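Local atomic coordinates of transcriptional regulator, LYSR family (Neisseria meningitidis, PDB entry 4AB5), a protein that probably controls transcription of methionine biosynthesis genes as a MetR-like LysR family DNA-binding regulator, here represented by its regulatory domain. Residues B[83-88]-B[154-159]; B[88-93]-B[148-153]; B[102-107]-B[128-133]. One frame throughout, in Å; residues are numbered along the deposited sequence.

Interaction 1 (B[83-88]-B[154-159]); sequences VGICAP and AALPYW
Val-83 meets Tyr-158 at the root of its aromatic side chain: Val-83 CG1 lies 4.0 Å from Tyr-158 CB. The ring itself leads away from strand 83-86 and meets the ring of His-172. The next ring, Trp-159, carries Pro-157 CB on one face, offset toward the rim, and meets Tyr-80 edge to face. These groups stand at the end of an antiparallel strand pair in the regulatory domain, which belongs to the periplasmic-binding-protein-like class. The N-to-C directions of 83-86 and 154-157 differ by 129°, so the pairing is far from straight antiparallel. Val-83 and Leu-156 form one hydrogen-bonded pair, with Val-83 N to Leu-156 O at 2.8 Å and Leu-156 N to Val-83 O at 2.9 Å. Ile-85 and Ala-154 form the other, again through two backbone bonds. Between them Gly-84 and Ala-155 make the non-hydrogen-bonded pair. There Gly-84 CA gives a CA-H...O contact of 3.3 Å to Ala-154 O. Val-83, Ile-85, Ala-154 and Leu-156 share one face of the sheet, where Ile-144 of helix 140-148 covers Ile-85 and Leu-156. Ile-85 CG1 stands between its backbone N and carbonyl carbon (chi1 60°). This turns CG1 toward the partner strand, 3.8 Å from Ala-154 CB. Farther along the same side chain, Ile-85 CD1 meets Leu-156 CD1 at 3.9 Å.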
ATOM      1  N   VAL B  83       7.720  14.754  -9.159  1.00 41.03           N
ATOM      2  CA  VAL B  83       8.169  14.496 -10.525  1.00 39.70           C
ATOM      3  C   VAL B  83       7.087  13.789 -11.309  1.00 42.95           C
ATOM      4  O   VAL B  83       6.312  13.013 -10.739  1.00 42.15           O
ATOM      5  CB  VAL B  83       9.547  13.774 -10.613  1.00 42.72           C
ATOM      6  CG1 VAL B  83      10.662  14.630 -10.016  1.00 43.68           C
ATOM      7  CG2 VAL B  83       9.514  12.385  -9.969  1.00 41.14           C
ATOM      8  N   GLY B  84       7.032  14.088 -12.603  1.00 39.02           N
ATOM      9  CA  GLY B  84       6.110  13.452 -13.526  1.00 37.45           C
ATOM     10  C   GLY B  84       6.744  12.168 -14.018  1.00 40.16           C
ATOM     11  O   GLY B  84       7.943  12.143 -14.305  1.00 38.91           O
ATOM     12  N   ILE B  85       5.970  11.076 -14.055  1.00 36.32           N
ATOM     13  CA  ILE B  85       6.456   9.787 -14.545  1.00 34.88           C
ATOM     14  C   ILE B  85       5.659   9.295 -15.726  1.00 34.67           C
ATOM     15  O   ILE B  85       4.431   9.407 -15.740  1.00 32.75           O
ATOM     16  CB  ILE B  85       6.639   8.696 -13.447  1.00 38.20           C
ATOM     17  CG1 ILE B  85       5.317   8.368 -12.694  1.00 38.66           C
ATOM     18  CG2 ILE B  85       7.768   9.076 -12.488  1.00 39.26           C
ATOM     19  CD1 ILE B  85       5.242   6.962 -12.055  1.00 41.67           C
ATOM     20  N   CYS B  86       6.368   8.779 -16.729  1.00 30.96           N
ATOM     21  CA  CYS B  86       5.802   8.173 -17.937  1.00 30.65           C
ATOM     22  C   CYS B  86       6.672   6.971 -18.330  1.00 35.06           C
ATOM     23  O   CYS B  86       7.767   6.813 -17.796  1.00 35.15           O
ATOM     24  CB  CYS B  86       5.667   9.186 -19.075  1.00 31.71           C
ATOM     25  SG  CYS B  86       7.237   9.699 -19.817  1.00 36.50           S
ATOM     26  N   ALA B  87       6.187   6.114 -19.231  1.00 32.60           N
ATOM     27  CA  ALA B  87       6.951   4.959 -19.703  1.00 32.47           C
ATOM     28  C   ALA B  87       8.097   5.480 -20.588  1.00 38.57           C
ATOM     29  O   ALA B  87       7.931   6.542 -21.195  1.00 38.35           O
ATOM     30  CB  ALA B  87       6.055   4.025 -20.501  1.00 32.51           C
ATOM     31  N   PRO B  88       9.263   4.788 -20.678  1.00 36.09           N
ATOM     32  CA  PRO B  88      10.361   5.303 -21.524  1.00 37.10           C
ATOM     33  C   PRO B  88       9.998   5.574 -22.994  1.00 43.05           C
ATOM     34  O   PRO B  88      10.587   6.457 -23.606  1.00 43.08           O
ATOM     35  CB  PRO B  88      11.437   4.223 -21.392  1.00 38.52           C
ATOM     36  CG  PRO B  88      11.145   3.560 -20.091  1.00 41.79           C
ATOM     37  CD  PRO B  88       9.655   3.526 -20.017  1.00 36.78           C
ATOM     38  N   ALA B 154       1.732   9.861 -14.172  1.00 28.58           N
ATOM     39  CA  ALA B 154       1.521  10.167 -12.753  1.00 28.05           C
ATOM     40  C   ALA B 154       2.495  11.209 -12.246  1.00 34.82           C
ATOM     41  O   ALA B 154       3.483  11.500 -12.913  1.00 34.59           O
ATOM     42  CB  ALA B 154       1.650   8.899 -11.915  1.00 27.46           C
ATOM     43  N   ALA B 155       2.204  11.776 -11.062  1.00 33.60           N
ATOM     44  CA  ALA B 155       3.052  12.724 -10.343  1.00 34.63           C
ATOM     45  C   ALA B 155       3.343  12.098  -8.984  1.00 38.76           C
ATOM     46  O   ALA B 155       2.417  11.791  -8.225  1.00 39.21           O
ATOM     47  CB  ALA B 155       2.351  14.062 -10.169  1.00 36.34           C
ATOM     48  N   LEU B 156       4.620  11.845  -8.707  1.00 34.29           N
ATOM     49  CA  LEU B 156       5.028  11.221  -7.452  1.00 33.44           C
ATOM     50  C   LEU B 156       6.283  11.876  -6.886  1.00 35.93           C
ATOM     51  O   LEU B 156       7.036  12.461  -7.664  1.00 35.10           O
ATOM     52  CB  LEU B 156       5.262   9.706  -7.652  1.00 32.37           C
ATOM     53  CG  LEU B 156       4.030   8.816  -7.837  1.00 35.95           C
ATOM     54  CD1 LEU B 156       4.439   7.439  -8.307  1.00 35.20           C
ATOM     55  CD2 LEU B 156       3.205   8.722  -6.556  1.00 37.78           C
ATOM     56  N   PRO B 157       6.541  11.799  -5.553  1.00 32.80           N
ATOM     57  CA  PRO B 157       7.783  12.385  -5.017  1.00 33.36           C
ATOM     58  C   PRO B 157       8.996  11.736  -5.684  1.00 36.06           C
ATOM     59  O   PRO B 157       8.948  10.550  -6.008  1.00 33.60           O
ATOM     60  CB  PRO B 157       7.740  12.015  -3.527  1.00 34.83           C
ATOM     61  CG  PRO B 157       6.313  11.734  -3.230  1.00 38.77           C
ATOM     62  CD  PRO B 157       5.748  11.156  -4.481  1.00 34.02           C
ATOM     63  N   TYR B 158      10.065  12.511  -5.909  1.00 34.04           N
ATOM     64  CA  TYR B 158      11.283  11.993  -6.521  1.00 34.09           C
ATOM     65  C   TYR B 158      11.835  10.785  -5.734  1.00 36.96           C
ATOM     66  O   TYR B 158      12.222   9.789  -6.348  1.00 34.90           O
ATOM     67  CB  TYR B 158      12.344  13.110  -6.681  1.00 37.07           C
ATOM     68  CG  TYR B 158      13.676  12.601  -7.186  1.00 40.56           C
ATOM     69  CD1 TYR B 158      13.854  12.257  -8.526  1.00 43.15           C
ATOM     70  CD2 TYR B 158      14.741  12.393  -6.312  1.00 41.82           C
ATOM     71  CE1 TYR B 158      15.061  11.734  -8.986  1.00 45.85           C
ATOM     72  CE2 TYR B 158      15.951  11.872  -6.762  1.00 43.60           C
ATOM     73  CZ  TYR B 158      16.111  11.555  -8.104  1.00 53.48           C
ATOM     74  OH  TYR B 158      17.296  11.032  -8.564  1.00 58.22           O
ATOM     75  N   TRP B 159      11.862  10.872  -4.383  1.00 33.77           N
ATOM     76  CA  TRP B 159      12.362   9.785  -3.541  1.00 33.63           C
ATOM     77  C   TRP B 159      11.624   8.439  -3.731  1.00 38.20           C
ATOM     78  O   TRP B 159      12.270   7.393  -3.680  1.00 37.63           O
ATOM     79  CB  TRP B 159      12.470  10.196  -2.058  1.00 31.89           C
ATOM     80  CG  TRP B 159      11.178  10.623  -1.436  1.00 31.80           C
ATOM     81  CD1 TRP B 159      10.728  11.900  -1.285  1.00 35.25           C
ATOM     82  CD2 TRP B 159      10.176   9.771  -0.860  1.00 30.53           C
ATOM     83  NE1 TRP B 159       9.505  11.899  -0.655  1.00 34.13           N
ATOM     84  CE2 TRP B 159       9.132  10.603  -0.404  1.00 34.41           C
ATOM     85  CE3 TRP B 159      10.051   8.376  -0.695  1.00 30.93           C
ATOM     86  CZ2 TRP B 159       7.985  10.094   0.218  1.00 33.20           C
ATOM     87  CZ3 TRP B 159       8.911   7.874  -0.092  1.00 31.72           C
ATOM     88  CH2 TRP B 159       7.896   8.728   0.359  1.00 32.73           C
TER

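Interaction 2 (B[88-93]-B[148-153]); sequences PDHPLA and ASRRGI
Arg-150 lays its guanidinium alongside the backbone of His-90, with His-90 CA over one face of the group. Pro-91 closes in at the far end, where its CD lies 3.4 Å from Arg-150 NH2. Asp-89 CB sits 4.0 Å from Arg-150 NH1, but the charged atoms stay apart. The Arg-150 chain bends at chi3 (69°), which turns the guanidinium along the 89-91 backbone. Ile-153 takes one face of the His-90 ring in a CH-pi contact, its CG2 4.1 Å from the ring centroid. Leu-92 comes across Ile-153 at about a right angle, and Leu-92 CD1 meets Ile-153 CD1 at 3.9 Å. A water spans the two loops. It donates to Gly-152 O at 2.8 Å and takes a weak bond from His-90 ND1 at 3.4 Å. Outside this shell, Glu-106 touches both His-90 and Leu-92, and Phe-103 packs on Ile-153. Arg-150, with positive phi, is the C-prime residue of the Schellman motif ending helix 140-148. Its CB points toward 88-93 from this turn. Beyond it, Arg-151 makes a long, weak ion pair with Asp-40 of the second subunit. No direct hydrogen bond joins the two segments. They are held by apolar contact, by the guanidinium lying against the 89-91 backbone and by one water; Asp-89 and Arg-150 probably add a long-range attraction.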
ATOM      1  N   PRO B  88       9.263   4.788 -20.678  1.00 36.09           N
ATOM      2  CA  PRO B  88      10.361   5.303 -21.524  1.00 37.10           C
ATOM      3  C   PRO B  88       9.998   5.574 -22.994  1.00 43.05           C
ATOM      4  O   PRO B  88      10.587   6.457 -23.606  1.00 43.08           O
ATOM      5  CB  PRO B  88      11.437   4.223 -21.392  1.00 38.52           C
ATOM      6  CG  PRO B  88      11.145   3.560 -20.091  1.00 41.79           C
ATOM      7  CD  PRO B  88       9.655   3.526 -20.017  1.00 36.78           C
ATOM      8  N   ASP B  89       8.994   4.832 -23.530  1.00 41.30           N
ATOM      9  CA  ASP B  89       8.444   4.883 -24.895  1.00 41.63           C
ATOM     10  C   ASP B  89       7.548   6.095 -25.126  1.00 43.74           C
ATOM     11  O   ASP B  89       7.612   6.693 -26.200  1.00 45.38           O
ATOM     12  CB  ASP B  89       7.607   3.613 -25.186  1.00 43.89           C
ATOM     13  CG  ASP B  89       8.372   2.382 -25.622  1.00 67.94           C
ATOM     14  OD1 ASP B  89       9.555   2.520 -26.027  1.00 70.91           O
ATOM     15  OD2 ASP B  89       7.775   1.283 -25.612  1.00 79.69           O
ATOM     16  N   HIS B  90       6.655   6.390 -24.159  1.00 36.90           N
ATOM     17  CA  HIS B  90       5.679   7.490 -24.151  1.00 35.61           C
ATOM     18  C   HIS B  90       6.170   8.789 -24.828  1.00 40.40           C
ATOM     19  O   HIS B  90       7.292   9.212 -24.557  1.00 39.72           O
ATOM     20  CB  HIS B  90       5.219   7.785 -22.694  1.00 35.04           C
ATOM     21  CG  HIS B  90       3.951   8.585 -22.594  1.00 37.70           C
ATOM     22  ND1 HIS B  90       2.751   7.995 -22.228  1.00 38.56           N
ATOM     23  CD2 HIS B  90       3.730   9.901 -22.829  1.00 38.56           C
ATOM     24  CE1 HIS B  90       1.847   8.964 -22.263  1.00 37.27           C
ATOM     25  NE2 HIS B  90       2.391  10.124 -22.627  1.00 38.00           N
ATOM     26  N   PRO B  91       5.321   9.448 -25.667  1.00 38.04           N
ATOM     27  CA  PRO B  91       5.722  10.718 -26.303  1.00 39.07           C
ATOM     28  C   PRO B  91       6.231  11.814 -25.359  1.00 43.24           C
ATOM     29  O   PRO B  91       7.120  12.575 -25.744  1.00 43.33           O
ATOM     30  CB  PRO B  91       4.441  11.163 -27.014  1.00 41.23           C
ATOM     31  CG  PRO B  91       3.737   9.886 -27.318  1.00 44.79           C
ATOM     32  CD  PRO B  91       3.969   9.046 -26.111  1.00 39.45           C
ATOM     33  N   LEU B  92       5.694  11.880 -24.124  1.00 39.16           N
ATOM     34  CA  LEU B  92       6.094  12.878 -23.124  1.00 39.06           C
ATOM     35  C   LEU B  92       7.535  12.755 -22.629  1.00 43.25           C
ATOM     36  O   LEU B  92       8.057  13.716 -22.059  1.00 44.06           O
ATOM     37  CB  LEU B  92       5.116  12.950 -21.945  1.00 38.36           C
ATOM     38  CG  LEU B  92       3.747  13.577 -22.207  1.00 42.73           C
ATOM     39  CD1 LEU B  92       2.819  13.307 -21.047  1.00 42.44           C
ATOM     40  CD2 LEU B  92       3.855  15.082 -22.465  1.00 44.78           C
ATOM     41  N   ALA B  93       8.195  11.610 -22.885  1.00 39.48           N
ATOM     42  CA  ALA B  93       9.596  11.404 -22.515  1.00 40.27           C
ATOM     43  C   ALA B  93      10.499  12.314 -23.363  1.00 48.71           C
ATOM     44  O   ALA B  93      11.619  12.616 -22.954  1.00 50.89           O
ATOM     45  CB  ALA B  93       9.988   9.943 -22.695  1.00 40.03           C
ATOM     46  N   ALA B 148       4.261   2.299 -16.534  1.00 26.95           N
ATOM     47  CA  ALA B 148       5.213   1.518 -17.342  1.00 25.46           C
ATOM     48  C   ALA B 148       4.564   0.783 -18.521  1.00 28.86           C
ATOM     49  O   ALA B 148       5.215   0.564 -19.549  1.00 28.45           O
ATOM     50  CB  ALA B 148       5.953   0.531 -16.457  1.00 25.19           C
ATOM     51  N   SER B 149       3.284   0.400 -18.367  1.00 24.96           N
ATOM     52  CA  SER B 149       2.488  -0.311 -19.379  1.00 23.60           C
ATOM     53  C   SER B 149       1.758   0.678 -20.310  1.00 27.37           C
ATOM     54  O   SER B 149       0.920   0.262 -21.115  1.00 27.25           O
ATOM     55  CB  SER B 149       1.495  -1.250 -18.699  1.00 25.65           C
ATOM     56  OG  SER B 149       2.158  -2.158 -17.832  1.00 35.30           O
ATOM     57  N   ARG B 150       2.105   1.990 -20.203  1.00 24.37           N
ATOM     58  CA  ARG B 150       1.547   3.113 -20.974  1.00 25.10           C
ATOM     59  C   ARG B 150       0.045   3.312 -20.749  1.00 27.62           C
ATOM     60  O   ARG B 150      -0.659   3.794 -21.636  1.00 27.00           O
ATOM     61  CB  ARG B 150       1.929   3.032 -22.472  1.00 28.45           C
ATOM     62  CG  ARG B 150       3.372   3.430 -22.757  1.00 43.72           C
ATOM     63  CD  ARG B 150       3.693   3.514 -24.238  1.00 65.07           C
ATOM     64  NE  ARG B 150       3.022   4.648 -24.888  1.00 80.31           N
ATOM     65  CZ  ARG B 150       3.208   5.013 -26.153  1.00 97.27           C
ATOM     66  NH1 ARG B 150       4.058   4.351 -26.927  1.00 87.71           N
ATOM     67  NH2 ARG B 150       2.543   6.045 -26.654  1.00 85.21           N
ATOM     68  N   ARG B 151      -0.435   2.962 -19.539  1.00 24.82           N
ATOM     69  CA  ARG B 151      -1.846   3.089 -19.148  1.00 24.86           C
ATOM     70  C   ARG B 151      -2.213   4.504 -18.701  1.00 28.95           C
ATOM     71  O   ARG B 151      -3.391   4.809 -18.484  1.00 28.36           O
ATOM     72  CB  ARG B 151      -2.231   2.024 -18.094  1.00 23.43           C
ATOM     73  CG  ARG B 151      -2.329   0.616 -18.667  1.00 31.71           C
ATOM     74  CD  ARG B 151      -3.537   0.510 -19.572  1.00 45.10           C
ATOM     75  NE  ARG B 151      -3.585  -0.740 -20.319  1.00 56.47           N
ATOM     76  CZ  ARG B 151      -3.255  -0.851 -21.597  1.00 73.93           C
ATOM     77  NH1 ARG B 151      -2.838   0.213 -22.276  1.00 64.84           N
ATOM     78  NH2 ARG B 151      -3.333  -2.025 -22.208  1.00 60.82           N
ATOM     79  N   GLY B 152      -1.197   5.352 -18.601  1.00 26.47           N
ATOM     80  CA  GLY B 152      -1.317   6.746 -18.198  1.00 27.31           C
ATOM     81  C   GLY B 152      -0.006   7.301 -17.687  1.00 31.16           C
ATOM     82  O   GLY B 152       1.053   6.683 -17.867  1.00 29.46           O
ATOM     83  N   ILE B 153      -0.076   8.500 -17.079  1.00 28.81           N
ATOM     84  CA  ILE B 153       1.052   9.206 -16.453  1.00 28.62           C
ATOM     85  C   ILE B 153       0.725   9.501 -14.984  1.00 31.52           C
ATOM     86  O   ILE B 153      -0.433   9.385 -14.588  1.00 30.90           O
ATOM     87  CB  ILE B 153       1.483  10.473 -17.249  1.00 32.72           C
ATOM     88  CG1 ILE B 153       0.340  11.523 -17.354  1.00 34.21           C
ATOM     89  CG2 ILE B 153       2.065  10.095 -18.632  1.00 32.13           C
ATOM     90  CD1 ILE B 153       0.781  12.910 -17.771  1.00 39.48           C
TER
HETATM   91  O   HOH W   1       3.161   5.974 -19.564  1.00 16.65           O

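Interaction 3 (B[102-107]-B[128-133]); sequences DFIGET and KNINPP
Glu-106 uses its backbone carbonyl, not its side chain, to meet two consecutive proline rings. Glu-106 O lies 3.4 Å from Pro-132 CB and 3.3 Å from Pro-133 CD. A second carbonyl also meets Pro-132, with Phe-103 O 3.3 Å from Pro-132 CB. Prolines have no N-H to offer, and no hydrogen bond crosses between the two segments. The carbonyls rest against ring carbons instead. At the end of the contact Thr-107 CA gives a CA-H...O contact of 3.3 Å to Pro-133 O. The Thr-107 side chain crosses the Pro-133 ring at about a right angle, with OG1 4.0 Å from Pro-133 CB. The apolar half is made by two isoleucines. Ile-104 sets off from the backbone away from 128-133, yet its side chain still reaches its partner: CG1 lies beside the backbone N (chi1 -70°) and meets Ile-130 CG1 at 3.8 Å. The two chains cross at about a right angle. Phe-103 adds a looser touch, its CB 4.5 Å from Ile-130 CG2, while its ring leads away into the protein. Asn-129, with positive phi, is the C-prime residue of a Schellman motif that ends helix 119-125. Leu-125 of that helix packs against Phe-103, Ile-130 and Pro-132. Just past the contact the chains enter the parallel strands 108-110 and 134-136, with Pro-133 already hydrogen-bonded through its backbone to Leu-108.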
ATOM      1  N   ASP B 102       0.342  19.851 -21.166  1.00 39.54           N
ATOM      2  CA  ASP B 102       0.831  18.523 -21.579  1.00 37.64           C
ATOM      3  C   ASP B 102       0.034  17.368 -20.951  1.00 41.35           C
ATOM      4  O   ASP B 102       0.103  16.239 -21.439  1.00 40.29           O
ATOM      5  CB  ASP B 102       2.342  18.368 -21.319  1.00 38.76           C
ATOM      6  CG  ASP B 102       3.236  19.261 -22.163  1.00 51.75           C
ATOM      7  OD1 ASP B 102       2.929  19.455 -23.360  1.00 56.37           O
ATOM      8  OD2 ASP B 102       4.265  19.728 -21.641  1.00 54.44           O
ATOM      9  N   PHE B 103      -0.733  17.670 -19.889  1.00 38.64           N
ATOM     10  CA  PHE B 103      -1.589  16.744 -19.156  1.00 37.73           C
ATOM     11  C   PHE B 103      -2.986  16.606 -19.793  1.00 42.83           C
ATOM     12  O   PHE B 103      -3.667  15.624 -19.508  1.00 42.11           O
ATOM     13  CB  PHE B 103      -1.726  17.204 -17.692  1.00 39.84           C
ATOM     14  CG  PHE B 103      -0.447  17.178 -16.884  1.00 41.07           C
ATOM     15  CD1 PHE B 103       0.417  18.269 -16.883  1.00 43.17           C
ATOM     16  CD2 PHE B 103      -0.111  16.065 -16.115  1.00 42.58           C
ATOM     17  CE1 PHE B 103       1.602  18.239 -16.144  1.00 45.27           C
ATOM     18  CE2 PHE B 103       1.075  16.036 -15.378  1.00 42.50           C
ATOM     19  CZ  PHE B 103       1.920  17.123 -15.395  1.00 42.41           C
ATOM     20  N   ILE B 104      -3.406  17.574 -20.651  1.00 41.56           N
ATOM     21  CA  ILE B 104      -4.722  17.626 -21.310  1.00 42.32           C
ATOM     22  C   ILE B 104      -5.262  16.296 -21.888  1.00 48.19           C
ATOM     23  O   ILE B 104      -6.345  15.860 -21.500  1.00 48.90           O
ATOM     24  CB  ILE B 104      -4.903  18.863 -22.252  1.00 46.15           C
ATOM     25  CG1 ILE B 104      -4.993  20.165 -21.432  1.00 47.36           C
ATOM     26  CG2 ILE B 104      -6.142  18.718 -23.175  1.00 45.67           C
ATOM     27  CD1 ILE B 104      -4.834  21.458 -22.206  1.00 52.49           C
ATOM     28  N   GLY B 105      -4.519  15.671 -22.779  1.00 45.31           N
ATOM     29  CA  GLY B 105      -4.961  14.420 -23.392  1.00 45.69           C
ATOM     30  C   GLY B 105      -4.810  13.154 -22.568  1.00 49.37           C
ATOM     31  O   GLY B 105      -5.670  12.272 -22.618  1.00 48.95           O
ATOM     32  N   GLU B 106      -3.703  13.070 -21.812  1.00 44.18           N
ATOM     33  CA  GLU B 106      -3.227  11.953 -21.006  1.00 42.63           C
ATOM     34  C   GLU B 106      -4.127  11.537 -19.845  1.00 45.13           C
ATOM     35  O   GLU B 106      -4.742  12.389 -19.209  1.00 46.60           O
ATOM     36  CB  GLU B 106      -1.818  12.280 -20.473  1.00 44.01           C
ATOM     37  CG  GLU B 106      -0.647  11.873 -21.367  1.00 55.89           C
ATOM     38  CD  GLU B 106      -0.456  12.547 -22.706  1.00 76.99           C
ATOM     39  OE1 GLU B 106      -0.044  13.729 -22.719  1.00 84.50           O
ATOM     40  OE2 GLU B 106      -0.581  11.852 -23.742  1.00 65.98           O
ATOM     41  N   THR B 107      -4.134  10.219 -19.529  1.00 38.03           N
ATOM     42  CA  THR B 107      -4.832   9.622 -18.384  1.00 35.85           C
ATOM     43  C   THR B 107      -3.908   9.843 -17.179  1.00 38.29           C
ATOM     44  O   THR B 107      -2.721   9.529 -17.257  1.00 38.72           O
ATOM     45  CB  THR B 107      -5.127   8.111 -18.652  1.00 34.84           C
ATOM     46  OG1 THR B 107      -6.158   7.996 -19.632  1.00 33.24           O
ATOM     47  CG2 THR B 107      -5.553   7.344 -17.399  1.00 27.00           C
ATOM     48  N   LYS B 128      -5.814  26.120 -13.934  1.00 49.64           N
ATOM     49  CA  LYS B 128      -5.751  26.320 -15.375  1.00 49.05           C
ATOM     50  C   LYS B 128      -6.981  25.729 -16.062  1.00 52.26           C
ATOM     51  O   LYS B 128      -7.119  25.858 -17.280  1.00 51.53           O
ATOM     52  CB  LYS B 128      -4.448  25.748 -15.951  1.00 50.16           C
ATOM     53  CG  LYS B 128      -3.256  26.669 -15.772  1.00 59.51           C
ATOM     54  CD  LYS B 128      -2.334  26.619 -16.965  1.00 66.31           C
ATOM     55  CE  LYS B 128      -1.375  27.780 -16.959  1.00 79.44           C
ATOM     56  NZ  LYS B 128      -0.607  27.861 -18.227  1.00 92.04           N
ATOM     57  N   ASN B 129      -7.899  25.127 -15.270  1.00 48.72           N
ATOM     58  CA  ASN B 129      -9.135  24.476 -15.724  1.00 48.96           C
ATOM     59  C   ASN B 129      -8.849  23.192 -16.545  1.00 51.40           C
ATOM     60  O   ASN B 129      -9.545  22.880 -17.527  1.00 51.34           O
ATOM     61  CB  ASN B 129     -10.075  25.472 -16.442  1.00 52.60           C
ATOM     62  CG  ASN B 129     -11.501  25.011 -16.598  1.00 73.27           C
ATOM     63  OD1 ASN B 129     -12.156  24.560 -15.649  1.00 71.58           O
ATOM     64  ND2 ASN B 129     -12.018  25.146 -17.810  1.00 61.49           N
ATOM     65  N   ILE B 130      -7.816  22.438 -16.112  1.00 45.50           N
ATOM     66  CA  ILE B 130      -7.427  21.173 -16.720  1.00 43.02           C
ATOM     67  C   ILE B 130      -7.846  20.032 -15.780  1.00 46.41           C
ATOM     68  O   ILE B 130      -7.406  19.976 -14.638  1.00 45.65           O
ATOM     69  CB  ILE B 130      -5.912  21.152 -17.089  1.00 44.51           C
ATOM     70  CG1 ILE B 130      -5.609  22.169 -18.220  1.00 44.95           C
ATOM     71  CG2 ILE B 130      -5.441  19.731 -17.461  1.00 42.84           C
ATOM     72  CD1 ILE B 130      -4.222  22.763 -18.234  1.00 45.24           C
ATOM     73  N   ASN B 131      -8.730  19.155 -16.258  1.00 43.23           N
ATOM     74  CA  ASN B 131      -9.223  17.988 -15.529  1.00 41.94           C
ATOM     75  C   ASN B 131      -9.054  16.762 -16.462  1.00 44.93           C
ATOM     76  O   ASN B 131      -9.993  16.383 -17.176  1.00 44.38           O
ATOM     77  CB  ASN B 131     -10.684  18.200 -15.090  1.00 42.11           C
ATOM     78  CG  ASN B 131     -11.321  17.077 -14.292  1.00 56.52           C
ATOM     79  OD1 ASN B 131     -10.671  16.142 -13.820  1.00 47.04           O
ATOM     80  ND2 ASN B 131     -12.628  17.172 -14.086  1.00 45.97           N
ATOM     81  N   PRO B 132      -7.840  16.171 -16.510  1.00 41.15           N
ATOM     82  CA  PRO B 132      -7.615  15.021 -17.403  1.00 40.90           C
ATOM     83  C   PRO B 132      -8.349  13.737 -16.980  1.00 44.37           C
ATOM     84  O   PRO B 132      -8.760  13.655 -15.818  1.00 44.35           O
ATOM     85  CB  PRO B 132      -6.092  14.829 -17.338  1.00 41.81           C
ATOM     86  CG  PRO B 132      -5.702  15.356 -16.024  1.00 45.96           C
ATOM     87  CD  PRO B 132      -6.609  16.519 -15.767  1.00 42.71           C
ATOM     88  N   PRO B 133      -8.513  12.717 -17.876  1.00 39.54           N
ATOM     89  CA  PRO B 133      -9.143  11.447 -17.444  1.00 38.36           C
ATOM     90  C   PRO B 133      -8.315  10.814 -16.328  1.00 39.03           C
ATOM     91  O   PRO B 133      -7.092  10.929 -16.325  1.00 36.60           O
ATOM     92  CB  PRO B 133      -9.109  10.567 -18.703  1.00 39.62           C
ATOM     93  CG  PRO B 133      -8.870  11.499 -19.822  1.00 44.95           C
ATOM     94  CD  PRO B 133      -8.081  12.639 -19.285  1.00 40.91           C
TER

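Interaction 1 is the buried one, a strand pair held by regular backbone bonds and covered on one face by helix 140-148. Interactions 2 and 3 are partly buried loop contacts farther from the chain centre, and neither has a direct hydrogen bond across its segments. Strand 83-86 runs on into loop 88-93 through the shared Pro-88, loop 148-153 leads into strand 154-157, and Ala-87 packs on Arg-150. Interactions 2 and 3 touch through Glu-106, beside His-90 and Leu-92, and by a probable hydrogen bond from Ile-153 N to Thr-107 O. Interactions 1 and 3 do not touch. The chemistry shifts from backbone pairing to a guanidinium, CH-pi contact and water, then to prolines against carbonyls beside an isoleucine pair.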